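Local coordinates for flagellar basal body protein (Helicobacter pylori, PDB 5NPY) that forms part of the bacterial flagellar hook, the curved joint that probably passes the rotation of the motor on to the filament, at residues D119-R124 with L523-E528; D154-S159 with D182-P187; G194-L199 with E452-S457; R246-S251 with G326-K331. One frame throughout, in Å; residues are numbered along the deposited sequence.

Overall arrangement
The four contacts are spread along an elongated chain, a worked example of how segments apart in sequence are tied together part by part. Contact 1 joins residues 399 positions apart and lies at one end of the molecule; the other three contacts all fall within the chain it spans. The centres of contact 1 and contact 2 are about 34 Å apart. Contact 3 is about 31 Å from contact 2 and about 54 Å from contact 1, between centres. It sits near the middle, about 7 Å from the chain's centre, with the side chain of L199 about 12 Å from the bound tris-hydroxymethyl-methyl-ammonium. Contact 4 lies towards the far end, its centre about 91 Å from that of contact 1.

Contact 1: residues D119-R124 with L523-E528; sequences DNFLTR and LYEMQE
A single antiparallel bridge pairs L122 with Y524 and thereby fixes the hairpin of strands 517-519 and 523-525 to the strand 121-123. It is a hydrogen-bonded pair, gripped from both sides. L122 N donates to Y524 O at 3.1 Å, and Y524 N donates back to L122 O at 2.8 Å. The latter oxygen also receives L523 CA at 3.3 Å, a CA-H...O contact. With the two short strands running at 135° to each other, the pairing goes no further, and side chains take over.

F121 lies against two residues of the hairpin. Its CG stands anti to the carbonyl carbon (chi1 -58°), which brings one face of the ring under L523 and its edge to E525. L523 CD2 lies over that face, although the carbons are modelled too close there for the spacing to be trusted. At the rim, the carboxylate of E525 comes alongside: OE1 is 3.1 Å from F121 CE1, and the carboxylate is turned 35° from the ring plane. A ring edge is the mildly positive part of an aromatic group, so this placement probably suits the anion. Away from the ring, L122 CD1 reaches M526 CG at 4.4 Å.

Around the bridge, F121 meets Y142 edge-to-face and shares backbone bonding with I99, while T123 OG1 is hydrogen-bonded to N522 O at the turn of the hairpin. Strand 121-123 thus has strand 97-100 on one flank and the hairpin on the other, the arrangement of a beta hairpin docked by one bridge onto a strand of the FlgE/F/G D1 region.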
loop_
_atom_site.group_PDB
_atom_site.type_symbol
_atom_site.label_atom_id
_atom_site.label_comp_id
_atom_site.label_asym_id
_atom_site.label_seq_id
_atom_site.Cartn_x
_atom_site.Cartn_y
_atom_site.Cartn_z
ATOM N N ASP A 119 22.076 -6.568 43.380
ATOM C CA ASP A 119 22.315 -5.173 43.552
ATOM C C ASP A 119 22.249 -4.334 42.312
ATOM O O ASP A 119 22.420 -4.800 41.214
ATOM C CB ASP A 119 23.639 -5.022 44.263
ATOM C CG ASP A 119 23.762 -5.985 45.389
ATOM O OD1 ASP A 119 24.875 -6.227 45.865
ATOM O OD2 ASP A 119 22.717 -6.505 45.792
ATOM N N ASN A 120 21.952 -3.074 42.541
ATOM C CA ASN A 120 21.877 -2.087 41.519
ATOM C C ASN A 120 22.574 -0.882 42.012
ATOM O O ASN A 120 22.563 -0.587 43.169
ATOM C CB ASN A 120 20.450 -1.728 41.246
ATOM C CG ASN A 120 19.857 -2.609 40.232
ATOM O OD1 ASN A 120 18.727 -2.994 40.334
ATOM N ND2 ASN A 120 20.647 -2.978 39.262
ATOM N N PHE A 121 23.218 -0.188 41.119
ATOM C CA PHE A 121 23.919 0.982 41.506
ATOM C C PHE A 121 23.484 2.138 40.662
ATOM O O PHE A 121 22.860 1.983 39.663
ATOM C CB PHE A 121 25.407 0.754 41.328
ATOM C CG PHE A 121 25.921 -0.408 42.093
ATOM C CD1 PHE A 121 25.766 -0.457 43.446
ATOM C CD2 PHE A 121 26.512 -1.449 41.463
ATOM C CE1 PHE A 121 26.205 -1.521 44.163
ATOM C CE2 PHE A 121 26.964 -2.522 42.167
ATOM C CZ PHE A 121 26.803 -2.565 43.521
ATOM N N LEU A 122 23.806 3.317 41.109
ATOM C CA LEU A 122 23.511 4.533 40.371
ATOM C C LEU A 122 24.813 5.258 40.069
ATOM O O LEU A 122 25.737 5.241 40.880
ATOM C CB LEU A 122 22.569 5.429 41.170
ATOM C CG LEU A 122 21.308 4.658 41.542
ATOM C CD1 LEU A 122 21.027 4.817 43.022
ATOM C CD2 LEU A 122 20.130 5.112 40.688
ATOM N N THR A 123 24.886 5.892 38.902
ATOM C CA THR A 123 26.092 6.603 38.506
ATOM C C THR A 123 25.701 7.731 37.570
ATOM O O THR A 123 24.662 7.672 36.909
ATOM C CB THR A 123 27.121 5.678 37.813
ATOM O OG1 THR A 123 28.247 6.441 37.382
ATOM C CG2 THR A 123 26.528 5.006 36.603
ATOM N N ARG A 124 26.538 8.766 37.528
ATOM C CA ARG A 124 26.445 9.775 36.487
ATOM C C ARG A 124 27.592 9.672 35.487
ATOM O O ARG A 124 27.660 10.480 34.555
ATOM C CB ARG A 124 26.375 11.178 37.110
ATOM C CG ARG A 124 25.730 12.235 36.199
ATOM C CD ARG A 124 25.622 13.610 36.866
ATOM N NE ARG A 124 24.390 13.758 37.629
ATOM C CZ ARG A 124 23.298 14.361 37.177
ATOM N NH1 ARG A 124 23.275 14.893 35.963
ATOM N NH2 ARG A 124 22.226 14.438 37.949
ATOM N N LEU A 523 29.952 5.334 42.066
ATOM C CA LEU A 523 28.633 4.774 42.289
ATOM C C LEU A 523 28.008 5.318 43.561
ATOM O O LEU A 523 28.702 5.692 44.511
ATOM C CB LEU A 523 28.739 3.264 42.406
ATOM C CG LEU A 523 28.345 2.170 41.438
ATOM C CD1 LEU A 523 29.148 2.271 40.210
ATOM C CD2 LEU A 523 28.698 0.899 42.165
ATOM N N TYR A 524 26.684 5.341 43.565
ATOM C CA TYR A 524 25.869 5.557 44.749
ATOM C C TYR A 524 24.919 4.367 44.878
ATOM O O TYR A 524 24.895 3.485 44.021
ATOM C CB TYR A 524 25.138 6.908 44.676
ATOM C CG TYR A 524 26.085 8.095 44.629
ATOM C CD1 TYR A 524 26.834 8.379 43.487
ATOM C CD2 TYR A 524 26.240 8.927 45.732
ATOM C CE1 TYR A 524 27.709 9.455 43.453
ATOM C CE2 TYR A 524 27.099 10.002 45.700
ATOM C CZ TYR A 524 27.835 10.261 44.566
ATOM O OH TYR A 524 28.698 11.331 44.548
ATOM N N GLU A 525 24.150 4.331 45.964
ATOM C CA GLU A 525 23.319 3.177 46.279
ATOM C C GLU A 525 22.231 3.634 47.233
ATOM O O GLU A 525 22.414 4.598 47.977
ATOM C CB GLU A 525 24.148 2.057 46.912
ATOM C CG GLU A 525 23.821 0.681 46.428
ATOM C CD GLU A 525 24.508 -0.376 47.263
ATOM O OE1 GLU A 525 24.568 -1.543 46.827
ATOM O OE2 GLU A 525 24.999 -0.044 48.367
ATOM N N MET A 526 21.096 2.948 47.198
ATOM C CA MET A 526 20.044 3.228 48.162
ATOM C C MET A 526 20.352 2.537 49.499
ATOM O O MET A 526 21.143 1.591 49.569
ATOM C CB MET A 526 18.690 2.786 47.602
ATOM C CG MET A 526 18.374 3.379 46.219
ATOM S SD MET A 526 16.868 2.754 45.406
ATOM C CE MET A 526 17.384 1.097 44.906
ATOM N N GLN A 527 19.720 3.035 50.567
ATOM C CA GLN A 527 19.961 2.564 51.931
ATOM C C GLN A 527 18.748 2.913 52.794
ATOM O O GLN A 527 17.835 3.614 52.349
ATOM C CB GLN A 527 21.242 3.180 52.499
ATOM C CG GLN A 527 21.277 4.698 52.358
ATOM C CD GLN A 527 22.541 5.316 52.904
ATOM O OE1 GLN A 527 23.395 4.627 53.461
ATOM N NE2 GLN A 527 22.671 6.627 52.741
ATOM N N GLU A 528 18.753 2.432 54.049
ATOM C CA GLU A 528 17.617 2.562 54.968
ATOM C C GLU A 528 17.937 3.505 56.137
ATOM O O GLU A 528 18.905 4.275 56.085
ATOM C CB GLU A 528 17.202 1.173 55.461
ATOM C CG GLU A 528 16.865 0.191 54.361
ATOM C CD GLU A 528 18.015 -0.745 54.049
ATOM O OE1 GLU A 528 17.778 -1.768 53.371
ATOM O OE2 GLU A 528 19.150 -0.459 54.488
#

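Contact 2: residues D154-S159 with D182-P187; sequences DGTLNS and DLTYQP
G155 opens a short parallel strand pairing, in which 156-157 runs beside 184-185 in the D1 family region. At a positive phi of 58° the chain bends into the strand, and the glycine carbonyl is taken up at once: G155 O accepts T184 N at 2.9 Å and also meets L183 CA. The leucine lies against the glycine, its CD2 3.6 Å from G155 CA.

T156 follows, on the same face as T184. Its methyl CG2 comes up against T184 OG1 at 3.2 Å, and the bent chain of Q186 passes beside it, with Q186 CG 3.4 Å from T156 CB. The hydroxyl occupies the crowded position between backbone N and carbonyl carbon (chi1 73°), where it is hydrogen-bonded to K153 O. T184 O is approached twice from this strand, by T156 CA and by L157 N.

Of these two, L157 N donates to T184 O at 2.9 Å. L157 O then meets Q186 N in a weak bond of 3.4 Å, completing the alternating pattern expected of parallel strands. The side chain of L157, CG anti to the backbone N (chi1 -176°), slants across Y185 on the other face, L157 CD2 touching Y185 CE1 at 3.5 Å, at an oblique approach to a ring that F494 meets edge-to-face. Strand 477-484 flanks Y185 beyond.

S159 ends the run beside the far end of the same tyrosine. Y185 OH makes a weak bond to E500 OE2, and S159 OG is hydrogen-bonded to that same carboxylate oxygen.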
loop_
_atom_site.group_PDB
_atom_site.type_symbol
_atom_site.label_atom_id
_atom_site.label_comp_id
_atom_site.label_asym_id
_atom_site.label_seq_id
_atom_site.Cartn_x
_atom_site.Cartn_y
_atom_site.Cartn_z
ATOM N N ASP A 154 20.610 -13.057 18.019
ATOM C CA ASP A 154 21.615 -13.742 17.202
ATOM C C ASP A 154 22.318 -12.782 16.237
ATOM O O ASP A 154 22.487 -13.073 15.051
ATOM C CB ASP A 154 20.993 -14.916 16.442
ATOM C CG ASP A 154 20.565 -16.041 17.367
ATOM O OD1 ASP A 154 21.406 -16.531 18.146
ATOM O OD2 ASP A 154 19.374 -16.421 17.316
ATOM N N GLY A 155 22.731 -11.630 16.753
ATOM C CA GLY A 155 23.311 -10.624 15.881
ATOM C C GLY A 155 22.407 -10.172 14.758
ATOM O O GLY A 155 22.898 -9.695 13.733
ATOM N N THR A 156 21.091 -10.326 14.913
ATOM C CA THR A 156 20.126 -9.876 13.921
ATOM C C THR A 156 18.985 -9.161 14.625
ATOM O O THR A 156 18.516 -9.598 15.682
ATOM C CB THR A 156 19.536 -11.032 13.077
ATOM O OG1 THR A 156 18.615 -11.789 13.873
ATOM C CG2 THR A 156 20.616 -11.966 12.531
ATOM N N LEU A 157 18.537 -8.065 14.033
ATOM C CA LEU A 157 17.365 -7.375 14.535
ATOM C C LEU A 157 16.122 -8.016 13.934
ATOM O O LEU A 157 16.111 -8.404 12.760
ATOM C CB LEU A 157 17.424 -5.879 14.203
ATOM C CG LEU A 157 16.294 -4.997 14.752
ATOM C CD1 LEU A 157 16.761 -3.576 14.968
ATOM C CD2 LEU A 157 15.066 -4.997 13.849
ATOM N N ASN A 158 15.081 -8.136 14.756
ATOM C CA ASN A 158 13.795 -8.681 14.344
ATOM C C ASN A 158 12.761 -7.569 14.427
ATOM O O ASN A 158 12.463 -7.067 15.519
ATOM C CB ASN A 158 13.402 -9.886 15.205
ATOM C CG ASN A 158 14.264 -11.103 14.919
ATOM O OD1 ASN A 158 15.346 -10.984 14.349
ATOM N ND2 ASN A 158 13.786 -12.279 15.308
ATOM N N SER A 159 12.220 -7.201 13.269
ATOM C CA SER A 159 11.342 -6.046 13.131
ATOM C C SER A 159 10.117 -6.133 14.039
ATOM O O SER A 159 9.568 -7.210 14.286
ATOM C CB SER A 159 10.880 -5.938 11.678
ATOM O OG SER A 159 10.382 -4.647 11.385
ATOM N N ASP A 182 28.337 -6.608 15.013
ATOM C CA ASP A 182 27.889 -7.184 13.752
ATOM C C ASP A 182 26.403 -7.498 13.835
ATOM O O ASP A 182 26.013 -8.585 14.275
ATOM C CB ASP A 182 28.689 -8.443 13.404
ATOM C CG ASP A 182 28.091 -9.208 12.227
ATOM O OD1 ASP A 182 28.223 -8.738 11.077
ATOM O OD2 ASP A 182 27.487 -10.279 12.452
ATOM N N LEU A 183 25.565 -6.548 13.428
ATOM C CA LEU A 183 24.119 -6.717 13.452
ATOM C C LEU A 183 23.593 -6.656 12.025
ATOM O O LEU A 183 23.743 -5.633 11.348
ATOM C CB LEU A 183 23.454 -5.648 14.324
ATOM C CG LEU A 183 22.896 -6.109 15.668
ATOM C CD1 LEU A 183 21.553 -6.787 15.498
ATOM C CD2 LEU A 183 23.860 -7.058 16.321
ATOM N N THR A 184 22.996 -7.752 11.566
ATOM C CA THR A 184 22.244 -7.740 10.322
ATOM C C THR A 184 20.764 -7.546 10.621
ATOM O O THR A 184 20.308 -7.678 11.758
ATOM C CB THR A 184 22.459 -9.028 9.511
ATOM O OG1 THR A 184 22.112 -10.181 10.295
ATOM C CG2 THR A 184 23.920 -9.132 9.035
ATOM N N TYR A 185 20.021 -7.196 9.582
ATOM C CA TYR A 185 18.570 -7.062 9.647
ATOM C C TYR A 185 17.955 -8.245 8.919
ATOM O O TYR A 185 18.150 -8.387 7.710
ATOM C CB TYR A 185 18.112 -5.758 9.000
ATOM C CG TYR A 185 16.646 -5.498 9.170
ATOM C CD1 TYR A 185 16.186 -4.723 10.222
ATOM C CD2 TYR A 185 15.722 -6.023 8.288
ATOM C CE1 TYR A 185 14.848 -4.475 10.390
ATOM C CE2 TYR A 185 14.378 -5.786 8.450
ATOM C CZ TYR A 185 13.949 -5.011 9.508
ATOM O OH TYR A 185 12.618 -4.753 9.687
ATOM N N GLN A 186 17.223 -9.088 9.636
ATOM C CA GLN A 186 16.655 -10.259 8.983
ATOM C C GLN A 186 15.541 -9.808 8.042
ATOM O O GLN A 186 14.715 -8.959 8.415
ATOM C CB GLN A 186 16.129 -11.303 9.973
ATOM C CG GLN A 186 17.213 -12.072 10.755
ATOM C CD GLN A 186 18.113 -12.964 9.903
ATOM O OE1 GLN A 186 18.365 -12.690 8.722
ATOM N NE2 GLN A 186 18.628 -14.028 10.514
ATOM N N PRO A 187 15.506 -10.308 6.811
ATOM C CA PRO A 187 14.391 -9.981 5.923
ATOM C C PRO A 187 13.103 -10.617 6.427
ATOM O O PRO A 187 13.105 -11.504 7.291
ATOM C CB PRO A 187 14.832 -10.561 4.572
ATOM C CG PRO A 187 15.814 -11.631 4.918
ATOM C CD PRO A 187 16.529 -11.128 6.134
#

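Contact 3: residues G194-L199 with E452-S457; sequences GISVNL and ENHDSS
S456 OG is held from two directions: it accepts V197 N at 3.0 Å in a fairly straight bond (161°) and is itself hydrogen-bonded to L448 O. The serine hydroxyl thus replaces a backbone carbonyl as partner of the strand. Its chi1 of -59° sets OG anti to its own carbonyl carbon and in front of the V197 amide.

One residue on, the backbone takes over. S457 N donates to V197 O at 3.0 Å, and S457 O accepts L199 N at 2.8 Å. N198 CA also approaches S457 O, at 3.1 Å. Between these bonds N198 carries its CG anti to the backbone N (chi1 -178°), which brings the amide alongside S457. There S457 OG donates to a lone pair of N198 OD1 at 2.9 Å; the same oxygen accepts L459 N, and N198 ND2 reaches D463 O. Both ends of this buried amide are therefore satisfied. S196, pointing towards the loop, sets its OG 3.3 Å from H454 CB, and that OG bonds to S451 OG and E468 O.

Strand 192-198 has strand 442-447 on one side and strand 465-471 on the other. The loop 452-457 continues the first flank, where I195 bonds to S447, while I195, V197 and L199 pack against strands 346-364 and 370-381.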
loop_
_atom_site.group_PDB
_atom_site.type_symbol
_atom_site.label_atom_id
_atom_site.label_comp_id
_atom_site.label_asym_id
_atom_site.label_seq_id
_atom_site.Cartn_x
_atom_site.Cartn_y
_atom_site.Cartn_z
ATOM N N GLY A 194 -1.410 -3.789 1.189
ATOM C CA GLY A 194 -2.534 -2.882 0.997
ATOM C C GLY A 194 -2.111 -1.608 0.277
ATOM O O GLY A 194 -1.250 -0.866 0.765
ATOM N N ILE A 195 -2.673 -1.339 -0.892
ATOM C CA ILE A 195 -2.274 -0.159 -1.659
ATOM C C ILE A 195 -3.415 0.850 -1.672
ATOM O O ILE A 195 -4.602 0.502 -1.648
ATOM C CB ILE A 195 -1.834 -0.473 -3.109
ATOM C CG1 ILE A 195 -2.985 -1.084 -3.909
ATOM C CG2 ILE A 195 -0.569 -1.335 -3.108
ATOM C CD1 ILE A 195 -2.716 -1.217 -5.400
ATOM N N SER A 196 -3.038 2.116 -1.668
ATOM C CA SER A 196 -3.948 3.209 -1.961
ATOM C C SER A 196 -3.564 3.728 -3.338
ATOM O O SER A 196 -2.408 4.097 -3.561
ATOM C CB SER A 196 -3.881 4.309 -0.898
ATOM O OG SER A 196 -2.566 4.552 -0.405
ATOM N N VAL A 197 -4.524 3.704 -4.259
ATOM C CA VAL A 197 -4.351 4.141 -5.638
ATOM C C VAL A 197 -5.559 4.982 -6.020
ATOM O O VAL A 197 -6.699 4.677 -5.644
ATOM C CB VAL A 197 -4.191 2.937 -6.602
ATOM C CG1 VAL A 197 -5.396 1.972 -6.523
ATOM C CG2 VAL A 197 -4.009 3.391 -7.998
ATOM N N ASN A 198 -5.318 6.045 -6.758
ATOM C CA ASN A 198 -6.404 6.791 -7.355
ATOM C C ASN A 198 -6.485 6.366 -8.805
ATOM O O ASN A 198 -5.454 6.226 -9.468
ATOM C CB ASN A 198 -6.181 8.295 -7.219
ATOM C CG ASN A 198 -7.327 9.076 -7.787
ATOM O OD1 ASN A 198 -8.362 9.204 -7.127
ATOM N ND2 ASN A 198 -7.147 9.645 -8.973
ATOM N N LEU A 199 -7.699 6.128 -9.290
ATOM C CA LEU A 199 -7.902 5.679 -10.665
ATOM C C LEU A 199 -8.703 6.743 -11.396
ATOM O O LEU A 199 -9.889 6.931 -11.119
ATOM C CB LEU A 199 -8.610 4.325 -10.711
ATOM C CG LEU A 199 -7.908 3.089 -10.083
ATOM C CD1 LEU A 199 -8.813 1.883 -10.128
ATOM C CD2 LEU A 199 -6.602 2.739 -10.746
ATOM N N GLU A 452 -2.007 2.028 4.927
ATOM C CA GLU A 452 -1.995 2.559 6.291
ATOM C C GLU A 452 -2.540 3.986 6.365
ATOM O O GLU A 452 -3.301 4.319 7.282
ATOM C CB GLU A 452 -0.575 2.517 6.864
ATOM C CG GLU A 452 -0.496 2.846 8.351
ATOM C CD GLU A 452 0.922 2.791 8.880
ATOM O OE1 GLU A 452 1.283 3.639 9.726
ATOM O OE2 GLU A 452 1.682 1.903 8.437
ATOM N N ASN A 453 -2.155 4.857 5.436
ATOM C CA ASN A 453 -2.458 6.269 5.613
ATOM C C ASN A 453 -3.341 6.884 4.533
ATOM O O ASN A 453 -3.726 8.046 4.679
ATOM C CB ASN A 453 -1.154 7.068 5.726
ATOM C CG ASN A 453 -0.217 6.485 6.758
ATOM O OD1 ASN A 453 -0.522 6.485 7.942
ATOM N ND2 ASN A 453 0.930 5.982 6.314
ATOM N N HIS A 454 -3.677 6.156 3.468
ATOM C CA HIS A 454 -4.532 6.682 2.409
ATOM C C HIS A 454 -5.502 5.598 1.955
ATOM O O HIS A 454 -5.231 4.399 2.107
ATOM C CB HIS A 454 -3.711 7.187 1.190
ATOM C CG HIS A 454 -2.609 8.126 1.564
ATOM N ND1 HIS A 454 -2.753 9.495 1.520
ATOM C CD2 HIS A 454 -1.359 7.899 2.029
ATOM C CE1 HIS A 454 -1.638 10.071 1.926
ATOM N NE2 HIS A 454 -0.775 9.127 2.240
ATOM N N ASP A 455 -6.643 6.049 1.425
ATOM C CA ASP A 455 -7.693 5.248 0.813
ATOM C C ASP A 455 -7.639 5.372 -0.709
ATOM O O ASP A 455 -7.262 6.420 -1.251
ATOM C CB ASP A 455 -9.075 5.703 1.308
ATOM C CG ASP A 455 -9.213 5.627 2.822
ATOM O OD1 ASP A 455 -8.969 4.542 3.378
ATOM O OD2 ASP A 455 -9.554 6.644 3.460
ATOM N N SER A 456 -8.035 4.299 -1.396
ATOM C CA SER A 456 -8.097 4.340 -2.844
ATOM C C SER A 456 -9.347 5.082 -3.307
ATOM O O SER A 456 -10.369 5.136 -2.609
ATOM C CB SER A 456 -8.052 2.936 -3.441
ATOM O OG SER A 456 -6.863 2.269 -3.058
ATOM N N SER A 457 -9.246 5.697 -4.485
ATOM C CA SER A 457 -10.282 6.624 -4.908
ATOM C C SER A 457 -10.356 6.677 -6.422
ATOM O O SER A 457 -9.455 6.218 -7.125
ATOM C CB SER A 457 -10.045 8.017 -4.336
ATOM O OG SER A 457 -8.671 8.338 -4.425
#

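Contact 4: residues R246-S251 with G326-K331; sequences RKLNVS and GGIADK
L248 lays its branch CD2 over the first turn of the helix 327-332, touching A329 CB at 4.0 Å. The same methyl meets I328 CB, a second apolar contact, and also lies near the backbone atom A329 N. Strand and helix axes run almost at right angles (82°), 7.7 Å apart. Beside these contacts the backbones come close: K247 O is 3.6 Å from G326 CA, an approach made by a residue without a side chain.

The next layer is polar. A water accepts from I328 N at 2.9 Å and is placed to donate to K247 O, but the bond to K247 O is doubtfully short, so the water bridge from strand to helix start is only tentative. G326 holds the N-cap position, and its own O takes D330 N at 3.0 Å.

Further out, F276 meets both L248 and I328, while N249 is tied to S325 through the backbone and L248 to F264 likewise. R246 NH1 is hydrogen-bonded to Y266 O, and R246 NH2 forms a salt bridge with D384. Strand 320-325 thus leads through G326 into a short helix packed across one face of a mixed, mainly antiparallel sheet.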
loop_
_atom_site.group_PDB
_atom_site.type_symbol
_atom_site.label_atom_id
_atom_site.label_comp_id
_atom_site.label_asym_id
_atom_site.label_seq_id
_atom_site.Cartn_x
_atom_site.Cartn_y
_atom_site.Cartn_z
ATOM N N ARG A 246 -26.095 11.686 -25.533
ATOM C CA ARG A 246 -26.831 10.450 -25.283
ATOM C C ARG A 246 -27.598 9.920 -26.496
ATOM O O ARG A 246 -27.919 8.726 -26.521
ATOM C CB ARG A 246 -27.814 10.661 -24.117
ATOM C CG ARG A 246 -27.155 11.257 -22.836
ATOM C CD ARG A 246 -28.125 11.380 -21.681
ATOM N NE ARG A 246 -27.428 11.720 -20.438
ATOM C CZ ARG A 246 -27.010 10.798 -19.589
ATOM N NH1 ARG A 246 -27.212 9.505 -19.891
ATOM N NH2 ARG A 246 -26.378 11.175 -18.482
ATOM N N LYS A 247 -27.908 10.757 -27.490
ATOM C CA LYS A 247 -28.853 10.389 -28.536
ATOM C C LYS A 247 -28.151 9.712 -29.706
ATOM O O LYS A 247 -27.133 10.204 -30.205
ATOM C CB LYS A 247 -29.612 11.616 -29.038
ATOM C CG LYS A 247 -30.521 12.275 -28.013
ATOM C CD LYS A 247 -31.680 11.368 -27.621
ATOM C CE LYS A 247 -32.694 12.101 -26.746
ATOM N NZ LYS A 247 -32.980 11.370 -25.468
ATOM N N LEU A 248 -28.717 8.592 -30.145
ATOM C CA LEU A 248 -28.326 7.897 -31.364
ATOM C C LEU A 248 -29.556 7.786 -32.247
ATOM O O LEU A 248 -30.525 7.122 -31.869
ATOM C CB LEU A 248 -27.792 6.497 -31.066
ATOM C CG LEU A 248 -26.305 6.227 -30.870
ATOM C CD1 LEU A 248 -26.118 4.756 -30.521
ATOM C CD2 LEU A 248 -25.517 6.537 -32.097
ATOM N N ASN A 249 -29.517 8.428 -33.419
ATOM C CA ASN A 249 -30.602 8.353 -34.389
ATOM C C ASN A 249 -30.260 7.311 -35.447
ATOM O O ASN A 249 -29.233 7.418 -36.122
ATOM C CB ASN A 249 -30.850 9.707 -35.045
ATOM C CG ASN A 249 -30.747 10.845 -34.070
ATOM O OD1 ASN A 249 -29.663 11.378 -33.843
ATOM N ND2 ASN A 249 -31.876 11.231 -33.482
ATOM N N VAL A 250 -31.123 6.316 -35.592
ATOM C CA VAL A 250 -30.943 5.252 -36.568
ATOM C C VAL A 250 -32.192 5.182 -37.433
ATOM O O VAL A 250 -33.314 5.314 -36.931
ATOM C CB VAL A 250 -30.659 3.905 -35.872
ATOM C CG1 VAL A 250 -31.670 3.667 -34.770
ATOM C CG2 VAL A 250 -30.635 2.753 -36.882
ATOM N N SER A 251 -31.992 5.007 -38.740
ATOM C CA SER A 251 -33.080 4.908 -39.701
ATOM C C SER A 251 -32.848 3.717 -40.619
ATOM O O SER A 251 -31.706 3.333 -40.881
ATOM C CB SER A 251 -33.215 6.181 -40.559
ATOM O OG SER A 251 -33.088 7.359 -39.790
ATOM N N GLY A 326 -25.338 10.891 -34.500
ATOM C CA GLY A 326 -25.276 11.272 -33.120
ATOM C C GLY A 326 -23.835 11.354 -32.687
ATOM O O GLY A 326 -22.950 10.979 -33.410
ATOM N N GLY A 327 -23.619 11.865 -31.493
ATOM C CA GLY A 327 -22.307 11.982 -30.920
ATOM C C GLY A 327 -21.522 10.693 -30.794
ATOM O O GLY A 327 -20.365 10.662 -31.045
ATOM N N ILE A 328 -22.179 9.634 -30.388
ATOM C CA ILE A 328 -21.544 8.362 -30.214
ATOM C C ILE A 328 -21.103 7.759 -31.527
ATOM O O ILE A 328 -20.099 7.149 -31.607
ATOM C CB ILE A 328 -22.424 7.401 -29.438
ATOM C CG1 ILE A 328 -22.610 7.920 -28.037
ATOM C CG2 ILE A 328 -21.794 6.048 -29.404
ATOM C CD1 ILE A 328 -23.967 7.666 -27.465
ATOM N N ALA A 329 -21.897 7.979 -32.542
ATOM C CA ALA A 329 -21.610 7.548 -33.872
ATOM C C ALA A 329 -20.439 8.319 -34.435
ATOM O O ALA A 329 -19.545 7.740 -34.973
ATOM C CB ALA A 329 -22.817 7.731 -34.731
ATOM N N ASP A 330 -20.444 9.624 -34.270
ATOM C CA ASP A 330 -19.372 10.471 -34.737
ATOM C C ASP A 330 -18.070 10.003 -34.114
ATOM O O ASP A 330 -17.121 9.831 -34.778
ATOM C CB ASP A 330 -19.566 11.950 -34.341
ATOM C CG ASP A 330 -20.711 12.657 -35.071
ATOM O OD1 ASP A 330 -21.225 12.194 -36.079
ATOM O OD2 ASP A 330 -21.112 13.729 -34.613
ATOM N N LYS A 331 -18.058 9.805 -32.818
ATOM C CA LYS A 331 -16.902 9.370 -32.078
ATOM C C LYS A 331 -16.325 8.047 -32.489
ATOM O O LYS A 331 -15.161 7.885 -32.499
ATOM C CB LYS A 331 -17.255 9.290 -30.623
ATOM C CG LYS A 331 -17.346 10.605 -29.931
ATOM C CD LYS A 331 -16.010 11.222 -29.839
ATOM C CE LYS A 331 -16.136 12.615 -29.308
ATOM N NZ LYS A 331 -15.121 13.444 -29.957
HETATM O O HOH W 1 -24.820 9.892 -29.344
#